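PDB 5B68: 4-alpha-glucanotransferase from Corynebacterium glutamicum, which belongs to the amylomaltase (disproportionating enzyme) family and carries a TIM-barrel domain behind an N-terminal beta sandwich. Local coordinates for residues 257-260 with 261-265; 357-360 with 361-364; 561-565 with 566-570; 180-184 with 185-189. One frame throughout, in Å; residues are numbered along the deposited sequence.

Interaction 1: residues 257-260 with 261-265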
loop_
_atom_site.group_PDB
_atom_site.type_symbol
_atom_site.label_atom_id
_atom_site.label_comp_id
_atom_site.label_asym_id
_atom_site.label_seq_id
_atom_site.Cartn_x
_atom_site.Cartn_y
_atom_site.Cartn_z
ATOM N N ASN A 257 -33.101 -2.157 -8.169
ATOM C CA ASN A 257 -34.292 -1.837 -8.924
ATOM C C ASN A 257 -35.426 -2.814 -8.695
ATOM O O ASN A 257 -36.531 -2.546 -9.128
ATOM C CB ASN A 257 -33.934 -1.733 -10.399
ATOM C CG ASN A 257 -32.838 -0.696 -10.627
ATOM O OD1 ASN A 257 -33.023 0.452 -10.250
ATOM N ND2 ASN A 257 -31.656 -1.119 -11.118
ATOM N N GLN A 258 -35.153 -3.932 -8.014
ATOM C CA GLN A 258 -36.181 -4.890 -7.648
ATOM C C GLN A 258 -36.803 -4.557 -6.326
ATOM O O GLN A 258 -37.787 -5.178 -5.933
ATOM C CB GLN A 258 -35.589 -6.333 -7.622
ATOM C CG GLN A 258 -35.215 -6.889 -9.000
ATOM C CD GLN A 258 -34.274 -8.101 -8.917
ATOM O OE1 GLN A 258 -34.439 -8.960 -8.046
ATOM N NE2 GLN A 258 -33.297 -8.191 -9.839
ATOM N N LEU A 259 -36.279 -3.589 -5.592
ATOM C CA LEU A 259 -36.895 -3.239 -4.332
ATOM C C LEU A 259 -38.233 -2.576 -4.654
ATOM O O LEU A 259 -38.412 -1.970 -5.742
ATOM C CB LEU A 259 -36.033 -2.293 -3.509
ATOM C CG LEU A 259 -34.688 -2.821 -2.936
ATOM C CD1 LEU A 259 -33.979 -1.759 -2.123
ATOM C CD2 LEU A 259 -34.892 -4.083 -2.074
ATOM N N GLU A 260 -39.170 -2.716 -3.716
ATOM C CA GLU A 260 -40.437 -2.001 -3.794
ATOM C C GLU A 260 -40.237 -0.496 -3.678
ATOM O O GLU A 260 -39.304 0.013 -2.991
ATOM C CB GLU A 260 -41.357 -2.472 -2.689
ATOM C CG GLU A 260 -41.828 -3.897 -2.882
ATOM C CD GLU A 260 -42.968 -4.198 -1.949
ATOM O OE1 GLU A 260 -42.919 -3.685 -0.802
ATOM O OE2 GLU A 260 -43.914 -4.902 -2.375
ATOM N N ILE A 261 -41.165 0.217 -4.318
ATOM C CA ILE A 261 -41.011 1.637 -4.504
ATOM C C ILE A 261 -41.052 2.385 -3.189
ATOM O O ILE A 261 -40.407 3.393 -3.049
ATOM C CB ILE A 261 -41.950 2.235 -5.577
ATOM C CG1 ILE A 261 -41.596 3.734 -5.839
ATOM C CG2 ILE A 261 -43.401 2.121 -5.159
ATOM C CD1 ILE A 261 -42.144 4.317 -7.132
ATOM N N ASP A 262 -41.808 1.898 -2.220
ATOM C CA ASP A 262 -41.910 2.629 -0.954
ATOM C C ASP A 262 -40.583 2.539 -0.169
ATOM O O ASP A 262 -40.199 3.462 0.532
ATOM C CB ASP A 262 -43.114 2.156 -0.116
ATOM C CG ASP A 262 -43.276 0.645 -0.098
ATOM O OD1 ASP A 262 -43.204 -0.045 -1.167
ATOM O OD2 ASP A 262 -43.533 0.148 1.014
ATOM N N LEU A 263 -39.902 1.409 -0.312
ATOM C CA LEU A 263 -38.555 1.244 0.243
ATOM C C LEU A 263 -37.560 2.103 -0.556
ATOM O O LEU A 263 -36.718 2.807 0.063
ATOM C CB LEU A 263 -38.126 -0.230 0.247
ATOM C CG LEU A 263 -36.838 -0.588 0.998
ATOM C CD1 LEU A 263 -36.707 0.007 2.404
ATOM C CD2 LEU A 263 -36.755 -2.110 1.057
ATOM N N ARG A 264 -37.670 2.092 -1.890
ATOM C CA ARG A 264 -36.886 3.049 -2.662
ATOM C C ARG A 264 -37.073 4.501 -2.283
ATOM O O ARG A 264 -36.091 5.243 -2.256
ATOM C CB ARG A 264 -37.012 2.837 -4.156
ATOM C CG ARG A 264 -36.254 1.571 -4.537
ATOM C CD ARG A 264 -36.124 1.318 -6.015
ATOM N NE ARG A 264 -37.272 0.550 -6.463
ATOM C CZ ARG A 264 -38.263 1.008 -7.224
ATOM N NH1 ARG A 264 -38.253 2.257 -7.674
ATOM N NH2 ARG A 264 -39.267 0.195 -7.549
ATOM N N ASP A 265 -38.307 4.906 -1.924
ATOM C CA ASP A 265 -38.529 6.285 -1.450
ATOM C C ASP A 265 -37.882 6.502 -0.107
ATOM O O ASP A 265 -37.380 7.603 0.134
ATOM C CB ASP A 265 -40.029 6.598 -1.310
ATOM C CG ASP A 265 -40.729 6.643 -2.643
ATOM O OD1 ASP A 265 -40.067 6.932 -3.691
ATOM O OD2 ASP A 265 -41.955 6.412 -2.636
#
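At the N-terminal end of helix 261-277, Arg264 in the first turn folds its side chain back onto the carbonyl oxygen of Leu259, just ahead of the N-cap residue Glu260. Both NE and NH2 of Arg264 reach Leu259 O at 2.9 Å, a side-on grip of two nitrogens on one atom. The oxygen lies at the edge of the guanidinium, 8° out of its plane; seen from the carbonyl, NE stands above the peptide plane while NH2 is only slightly tilted from it. The bend at chi3 (-89°) turns the chain back over the turn, and arginine's length and paired N-H groups let it hold one oxygen with two nitrogens. This is a helix start inside the TIM-barrel family region, its centre about 38 Å from the centre of the chain. Its first regular bond is nearly straight: Arg264 N gives to Glu260 O at 2.9 Å, with 170° at the hydrogen. On the apolar side of the turn, Leu259 CD2 meets Leu263 CD2 at 4.1 Å, Leu259 packing on Ile300 and Leu263 on Ala299 of helix 286-301. On the exposed flank Glu260 and Asp262 point the same way, Glu260 OE1 being 3.7 Å from Asp262 OD1, a like-charge approach that solvent would be expected to screen.

Interaction 2: residues 357-360 with 361-364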
loop_
_atom_site.group_PDB
_atom_site.type_symbol
_atom_site.label_atom_id
_atom_site.label_comp_id
_atom_site.label_asym_id
_atom_site.label_seq_id
_atom_site.Cartn_x
_atom_site.Cartn_y
_atom_site.Cartn_z
ATOM N N MET A 357 -19.516 -11.857 1.729
ATOM C CA MET A 357 -18.960 -12.286 0.428
ATOM C C MET A 357 -19.554 -11.485 -0.710
ATOM O O MET A 357 -18.852 -10.964 -1.645
ATOM C CB MET A 357 -19.135 -13.793 0.225
ATOM C CG MET A 357 -18.352 -14.602 1.257
ATOM S SD MET A 357 -18.807 -16.390 1.154
ATOM C CE MET A 357 -17.936 -16.789 -0.319
ATOM N N TRP A 358 -20.865 -11.281 -0.620
ATOM C CA TRP A 358 -21.594 -10.606 -1.652
ATOM C C TRP A 358 -21.165 -9.146 -1.727
ATOM O O TRP A 358 -21.021 -8.629 -2.847
ATOM C CB TRP A 358 -23.099 -10.777 -1.359
ATOM C CG TRP A 358 -24.056 -10.046 -2.224
ATOM C CD1 TRP A 358 -24.420 -10.368 -3.439
ATOM C CD2 TRP A 358 -24.794 -8.883 -1.851
ATOM N NE1 TRP A 358 -25.388 -9.480 -3.903
ATOM C CE2 TRP A 358 -25.618 -8.558 -2.916
ATOM C CE3 TRP A 358 -24.849 -8.106 -0.692
ATOM C CZ2 TRP A 358 -26.483 -7.442 -2.905
ATOM C CZ3 TRP A 358 -25.747 -6.999 -0.661
ATOM C CH2 TRP A 358 -26.532 -6.687 -1.784
ATOM N N LEU A 359 -20.968 -8.492 -0.571
ATOM C CA LEU A 359 -20.413 -7.103 -0.584
ATOM C C LEU A 359 -19.086 -7.001 -1.349
ATOM O O LEU A 359 -18.890 -6.058 -2.086
ATOM C CB LEU A 359 -20.142 -6.589 0.809
ATOM C CG LEU A 359 -21.403 -6.381 1.659
ATOM C CD1 LEU A 359 -21.086 -5.765 3.011
ATOM C CD2 LEU A 359 -22.437 -5.560 0.913
ATOM N N GLN A 360 -18.188 -7.990 -1.182
ATOM C CA GLN A 360 -16.958 -7.999 -1.989
ATOM C C GLN A 360 -17.211 -8.133 -3.455
ATOM O O GLN A 360 -16.492 -7.521 -4.248
ATOM C CB GLN A 360 -15.978 -9.056 -1.445
ATOM C CG GLN A 360 -15.511 -8.755 -0.056
ATOM C CD GLN A 360 -14.815 -7.436 -0.013
ATOM O OE1 GLN A 360 -13.863 -7.196 -0.785
ATOM N NE2 GLN A 360 -15.234 -6.576 0.887
ATOM N N TRP A 361 -18.198 -8.931 -3.869
ATOM C CA TRP A 361 -18.533 -9.101 -5.282
ATOM C C TRP A 361 -19.033 -7.737 -5.868
ATOM O O TRP A 361 -18.622 -7.324 -6.981
ATOM C CB TRP A 361 -19.613 -10.226 -5.466
ATOM C CG TRP A 361 -20.124 -10.350 -6.817
ATOM C CD1 TRP A 361 -19.431 -10.647 -7.972
ATOM C CD2 TRP A 361 -21.495 -10.220 -7.215
ATOM N NE1 TRP A 361 -20.260 -10.690 -9.039
ATOM C CE2 TRP A 361 -21.549 -10.487 -8.596
ATOM C CE3 TRP A 361 -22.681 -9.922 -6.520
ATOM C CZ2 TRP A 361 -22.748 -10.411 -9.323
ATOM C CZ3 TRP A 361 -23.869 -9.927 -7.231
ATOM C CH2 TRP A 361 -23.881 -10.109 -8.614
ATOM N N LEU A 362 -19.813 -7.008 -5.072
ATOM C CA LEU A 362 -20.323 -5.714 -5.483
ATOM C C LEU A 362 -19.141 -4.749 -5.623
ATOM O O LEU A 362 -19.119 -3.942 -6.601
ATOM C CB LEU A 362 -21.290 -5.137 -4.446
ATOM C CG LEU A 362 -22.603 -5.986 -4.302
ATOM C CD1 LEU A 362 -23.372 -5.288 -3.226
ATOM C CD2 LEU A 362 -23.452 -6.146 -5.530
ATOM N N CYS A 363 -18.241 -4.776 -4.651
ATOM C CA CYS A 363 -17.053 -3.876 -4.708
ATOM C C CYS A 363 -16.272 -4.225 -5.983
ATOM O O CYS A 363 -15.810 -3.333 -6.735
ATOM C CB CYS A 363 -16.167 -4.049 -3.500
ATOM S SG CYS A 363 -16.785 -3.382 -1.981
ATOM N N ASP A 364 -16.101 -5.524 -6.257
ATOM C CA ASP A 364 -15.401 -5.964 -7.469
ATOM C C ASP A 364 -16.032 -5.403 -8.734
ATOM O O ASP A 364 -15.333 -4.876 -9.629
ATOM C CB ASP A 364 -15.329 -7.510 -7.542
ATOM C CG ASP A 364 -14.605 -8.015 -8.797
ATOM O OD1 ASP A 364 -13.375 -8.134 -8.736
ATOM O OD2 ASP A 364 -15.189 -8.224 -9.841
#
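Trp358, Trp361 and Leu362 meet on one flank of helix 349-376, where the backbone satisfies itself by i to i+4 bonds. Trp361 N gives to Met357 O at 3.1 Å and Leu362 N to Trp358 O at 3.0 Å; Cys363 N bonds Leu359 O and Asp364 N bonds Gln360 O, each at 2.9 Å. The polar side chains find their partners outside this stretch. Gln360, bent at chi2, gives NE2 to the backbone oxygen of Ile243, while Asp364 OD1 accepts a hydrogen bond from His453 NE2 and forms a salt bridge with Arg319, two partners that should favour a charged carboxylate. This long helix belongs to the TIM-barrel family region and is packed against helices 286-301 and 307-338, so large apolar residues suit its buried flank. Leu362 CD1 sits over one face of the Trp358 indole, 3.7 Å from the centroid of the six-membered ring and 8° off its normal, a CH-pi contact. The two indoles meet obliquely with planes at 43°, Trp358 CD1 coming within 3.6 Å of Trp361 CE3 at the Trp361 ring edge. Both tryptophans hold CG anti to the backbone N (chi1 near 174°), which sends the rings off the same side of the helix, where Phe313 meets both of them.

Interaction 3: residues 561-565 with 566-570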
loop_
_atom_site.group_PDB
_atom_site.type_symbol
_atom_site.label_atom_id
_atom_site.label_comp_id
_atom_site.label_asym_id
_atom_site.label_seq_id
_atom_site.Cartn_x
_atom_site.Cartn_y
_atom_site.Cartn_z
ATOM N N ASP A 561 -0.130 14.076 2.431
ATOM C CA ASP A 561 0.394 14.379 3.767
ATOM C C ASP A 561 0.871 15.850 3.927
ATOM O O ASP A 561 1.433 16.184 4.967
ATOM C CB ASP A 561 1.560 13.436 4.119
ATOM C CG ASP A 561 1.102 11.988 4.410
ATOM O OD1 ASP A 561 0.022 11.826 4.957
ATOM O OD2 ASP A 561 1.851 11.050 4.121
ATOM N N LEU A 562 0.707 16.699 2.908
ATOM C CA LEU A 562 1.102 18.112 2.989
ATOM C C LEU A 562 -0.108 18.990 2.801
ATOM O O LEU A 562 -1.151 18.580 2.231
ATOM C CB LEU A 562 2.113 18.452 1.895
ATOM C CG LEU A 562 3.494 17.960 2.197
ATOM C CD1 LEU A 562 4.352 17.965 0.940
ATOM C CD2 LEU A 562 4.111 18.824 3.287
ATOM N N PRO A 563 -0.016 20.228 3.259
ATOM C CA PRO A 563 -1.107 21.138 2.859
ATOM C C PRO A 563 -1.084 21.319 1.319
ATOM O O PRO A 563 -0.023 21.290 0.731
ATOM C CB PRO A 563 -0.737 22.440 3.586
ATOM C CG PRO A 563 0.069 21.984 4.756
ATOM C CD PRO A 563 0.944 20.901 4.159
ATOM N N PRO A 564 -2.241 21.382 0.693
ATOM C CA PRO A 564 -2.291 21.703 -0.734
ATOM C C PRO A 564 -1.560 22.997 -1.059
ATOM O O PRO A 564 -1.329 23.815 -0.176
ATOM C CB PRO A 564 -3.732 21.851 -0.999
ATOM C CG PRO A 564 -4.376 20.900 -0.024
ATOM C CD PRO A 564 -3.594 21.149 1.226
ATOM N N THR A 565 -1.136 23.116 -2.292
ATOM C CA THR A 565 -0.186 24.183 -2.665
ATOM C C THR A 565 -0.730 25.583 -2.382
ATOM O O THR A 565 0.067 26.450 -2.003
ATOM C CB THR A 565 0.207 24.019 -4.088
ATOM O OG1 THR A 565 0.688 22.694 -4.272
ATOM C CG2 THR A 565 1.324 24.989 -4.504
ATOM N N ALA A 566 -2.034 25.810 -2.487
ATOM C CA ALA A 566 -2.555 27.153 -2.175
ATOM C C ALA A 566 -2.314 27.482 -0.700
ATOM O O ALA A 566 -2.032 28.636 -0.345
ATOM C CB ALA A 566 -4.018 27.296 -2.493
ATOM N N GLY A 567 -2.460 26.480 0.162
ATOM C CA GLY A 567 -2.128 26.639 1.611
ATOM C C GLY A 567 -0.649 26.699 1.892
ATOM O O GLY A 567 -0.185 27.569 2.660
ATOM N N TYR A 568 0.106 25.829 1.223
ATOM C CA TYR A 568 1.527 25.732 1.388
ATOM C C TYR A 568 2.216 27.061 0.994
ATOM O O TYR A 568 3.062 27.537 1.696
ATOM C CB TYR A 568 2.090 24.606 0.546
ATOM C CG TYR A 568 3.445 24.184 0.927
ATOM C CD1 TYR A 568 4.553 24.949 0.609
ATOM C CD2 TYR A 568 3.660 23.017 1.669
ATOM C CE1 TYR A 568 5.820 24.567 0.972
ATOM C CE2 TYR A 568 4.946 22.622 2.018
ATOM C CZ TYR A 568 6.018 23.413 1.688
ATOM O OH TYR A 568 7.316 23.061 2.018
ATOM N N LEU A 569 1.846 27.633 -0.148
ATOM C CA LEU A 569 2.352 28.967 -0.543
ATOM C C LEU A 569 2.153 30.042 0.529
ATOM O O LEU A 569 2.987 30.950 0.624
ATOM C CB LEU A 569 1.684 29.425 -1.867
ATOM C CG LEU A 569 2.213 28.705 -3.127
ATOM C CD1 LEU A 569 1.288 28.829 -4.353
ATOM C CD2 LEU A 569 3.628 29.122 -3.490
ATOM N N GLU A 570 1.071 29.941 1.307
ATOM C CA GLU A 570 0.715 30.961 2.284
ATOM C C GLU A 570 1.162 30.601 3.719
ATOM O O GLU A 570 0.686 31.202 4.681
ATOM C CB GLU A 570 -0.796 31.324 2.144
ATOM C CG GLU A 570 -1.054 32.259 0.946
ATOM C CD GLU A 570 -2.399 32.049 0.234
ATOM O OE1 GLU A 570 -3.442 32.290 0.903
ATOM O OE2 GLU A 570 -2.419 31.669 -0.995
#
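Pro564 O receives the backbone N-H of Tyr568 at 2.8 Å, with 163° at the hydrogen and the donor in the carbonyl plane. One residue on, Thr565 O takes Leu569 N, also at 2.8 Å and straighter still at 173°. These two bonds open the short helix 565-569, with Pro564 at its N-cap. Prolines suit the lead-in because their restricted phi goes with an extended chain at 563-564, and a missing N-H costs nothing where no helical bond uses it. The lead-in is the loop after strand 553-556 of the parallel barrel sheet in the TIM-barrel family domain, and the helix closes it. Two side chains of the lead-in reach the Tyr568 ring. Leu562 CD2 comes to Tyr568 CE2 at 4.1 Å, at the ring edge near its plane, and Pro563 CD lies 4.2 Å from Tyr568 CD2. With CG anti to its backbone N (chi1 -164°), Tyr568 leans back toward this arm, and its ring also stacks with His573 and Trp533. Thr565 divides its labour: CG2 touches Leu569 CD1 at 3.8 Å, whereas OG1 hydrogen-bonds Asp652 of helix 650-654. Leu569 also brings CG to 3.3 Å from Thr565 O, the oxygen its own N-H bonds. Leu627 of helix 627-639 packs on both Ala566 and Leu569.

Interaction 4: residues 180-184 with 185-189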
loop_
_atom_site.group_PDB
_atom_site.type_symbol
_atom_site.label_atom_id
_atom_site.label_comp_id
_atom_site.label_asym_id
_atom_site.label_seq_id
_atom_site.Cartn_x
_atom_site.Cartn_y
_atom_site.Cartn_z
ATOM N N VAL A 180 -3.709 12.589 -12.191
ATOM C CA VAL A 180 -4.304 13.337 -11.155
ATOM C C VAL A 180 -4.403 12.407 -9.944
ATOM O O VAL A 180 -4.684 11.196 -10.097
ATOM C CB VAL A 180 -5.753 13.789 -11.525
ATOM C CG1 VAL A 180 -6.462 14.426 -10.329
ATOM C CG2 VAL A 180 -5.765 14.746 -12.750
ATOM N N MET A 181 -4.141 12.937 -8.771
ATOM C CA MET A 181 -4.414 12.226 -7.503
ATOM C C MET A 181 -5.608 12.816 -6.781
ATOM O O MET A 181 -5.722 14.054 -6.620
ATOM C CB MET A 181 -3.218 12.247 -6.553
ATOM C CG MET A 181 -3.432 11.529 -5.193
ATOM S SD MET A 181 -4.288 12.457 -3.913
ATOM C CE MET A 181 -2.878 13.354 -3.260
ATOM N N ALA A 182 -6.513 11.954 -6.332
ATOM C CA ALA A 182 -7.660 12.393 -5.573
ATOM C C ALA A 182 -7.860 11.494 -4.344
ATOM O O ALA A 182 -7.683 10.278 -4.436
ATOM C CB ALA A 182 -8.921 12.359 -6.380
ATOM N N GLN A 183 -8.214 12.122 -3.226
ATOM C CA GLN A 183 -8.686 11.387 -2.055
ATOM C C GLN A 183 -10.167 11.144 -2.258
ATOM O O GLN A 183 -11.033 11.996 -1.960
ATOM C CB GLN A 183 -8.382 12.148 -0.777
ATOM C CG GLN A 183 -6.925 12.374 -0.581
ATOM C CD GLN A 183 -6.175 11.108 -0.182
ATOM O OE1 GLN A 183 -6.458 10.567 0.879
ATOM N NE2 GLN A 183 -5.212 10.662 -0.983
ATOM N N ILE A 184 -10.515 10.008 -2.861
ATOM C CA ILE A 184 -11.853 9.857 -3.427
ATOM C C ILE A 184 -13.022 9.976 -2.429
ATOM O O ILE A 184 -14.098 10.443 -2.806
ATOM C CB ILE A 184 -11.968 8.566 -4.340
ATOM C CG1 ILE A 184 -13.223 8.576 -5.198
ATOM C CG2 ILE A 184 -11.918 7.332 -3.468
ATOM C CD1 ILE A 184 -13.224 9.728 -6.169
ATOM N N TYR A 185 -12.810 9.539 -1.196
ATOM C CA TYR A 185 -13.847 9.665 -0.114
ATOM C C TYR A 185 -14.226 11.171 0.067
ATOM O O TYR A 185 -15.321 11.500 0.488
ATOM C CB TYR A 185 -13.299 9.106 1.240
ATOM C CG TYR A 185 -11.965 9.620 1.646
ATOM C CD1 TYR A 185 -11.857 10.854 2.316
ATOM C CD2 TYR A 185 -10.793 8.965 1.311
ATOM C CE1 TYR A 185 -10.652 11.372 2.637
ATOM C CE2 TYR A 185 -9.544 9.488 1.630
ATOM C CZ TYR A 185 -9.504 10.716 2.285
ATOM O OH TYR A 185 -8.327 11.294 2.601
ATOM N N SER A 186 -13.284 12.048 -0.241
ATOM C CA SER A 186 -13.494 13.488 -0.051
ATOM C C SER A 186 -14.115 14.204 -1.231
ATOM O O SER A 186 -14.440 15.386 -1.095
ATOM C CB SER A 186 -12.180 14.212 0.294
ATOM O OG SER A 186 -11.284 14.368 -0.825
ATOM N N VAL A 187 -14.263 13.531 -2.366
ATOM C CA VAL A 187 -14.782 14.157 -3.569
ATOM C C VAL A 187 -16.182 13.664 -3.847
ATOM O O VAL A 187 -16.405 12.493 -4.031
ATOM C CB VAL A 187 -13.925 13.815 -4.798
ATOM C CG1 VAL A 187 -14.355 14.629 -5.998
ATOM C CG2 VAL A 187 -12.472 14.033 -4.506
ATOM N N ARG A 188 -17.112 14.594 -3.922
ATOM C CA ARG A 188 -18.505 14.274 -4.028
ATOM C C ARG A 188 -19.088 14.741 -5.354
ATOM O O ARG A 188 -18.656 15.719 -5.923
ATOM C CB ARG A 188 -19.278 14.938 -2.891
ATOM C CG ARG A 188 -19.125 14.287 -1.529
ATOM C CD ARG A 188 -17.901 14.774 -0.781
ATOM N NE ARG A 188 -17.951 16.191 -0.471
ATOM C CZ ARG A 188 -18.551 16.725 0.584
ATOM N NH1 ARG A 188 -19.184 15.967 1.459
ATOM N NH2 ARG A 188 -18.526 18.026 0.760
ATOM N N SER A 189 -20.060 13.985 -5.833
ATOM C CA SER A 189 -20.953 14.385 -6.902
ATOM C C SER A 189 -22.260 14.827 -6.277
ATOM O O SER A 189 -22.411 14.788 -5.083
ATOM C CB SER A 189 -21.195 13.233 -7.866
ATOM O OG SER A 189 -21.962 12.215 -7.279
#
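Gln183 leaves the C-terminal end of strand 177-182 in the parallel TIM-barrel sheet and bends back alongside Tyr185, two residues ahead in the turn that follows. Gln183 CB lies 3.5 Å from Tyr185 OH, and Gln183 CG 3.6 Å from the same oxygen. The bend at chi2 (-73°) then carries the amide to the end of the ring, where Gln183 OE1 accepts from Tyr185 OH at 2.6 Å, in the amide plane and on a lone pair. On the other arm of the amide, NE2 gives a weak hydrogen bond to Met181 SD, so both ends of the amide have a partner, which should limit its rotation. Amide and ring stand 82° apart. Glutamine suits this buried site because it can accept from a phenol and donate to a sulfur at once. Tyr185 can answer it because its CG sits between the backbone N and the carbonyl carbon (chi1 50°), swinging the ring back over Gln183; Arg286 makes a cation-pi contact with that ring. The backbone oxygen of Gln183 is gripped twice by Ser186, whose short side chain folds back over the 3-10 turn: N approaches from above the carbonyl plane at 2.8 Å, and Ser186 OG lies in that plane, on a lone pair, at 2.6 Å from Gln183 O.

The chain meets the contacts in the order 4, 1, 2, 3, and none nests in or crosses another, since each joins neighbouring residues of one continuous stretch. Interaction 4 comes first, turning off strand 177-182 into the loop before helix 198-209. Interaction 1 ends the long loop after strand 215-218 and starts helix 261-277 at the periphery. Interaction 2 closes no loop and lies within helix 349-376, ahead of strand 382-387; its centre is about 21 Å from that of interaction 1, and helix 286-301 packs on both. Interaction 3, after strand 553-556, returns toward interaction 4, nearest atoms about 6 Å apart, and helix 650-654 touches both.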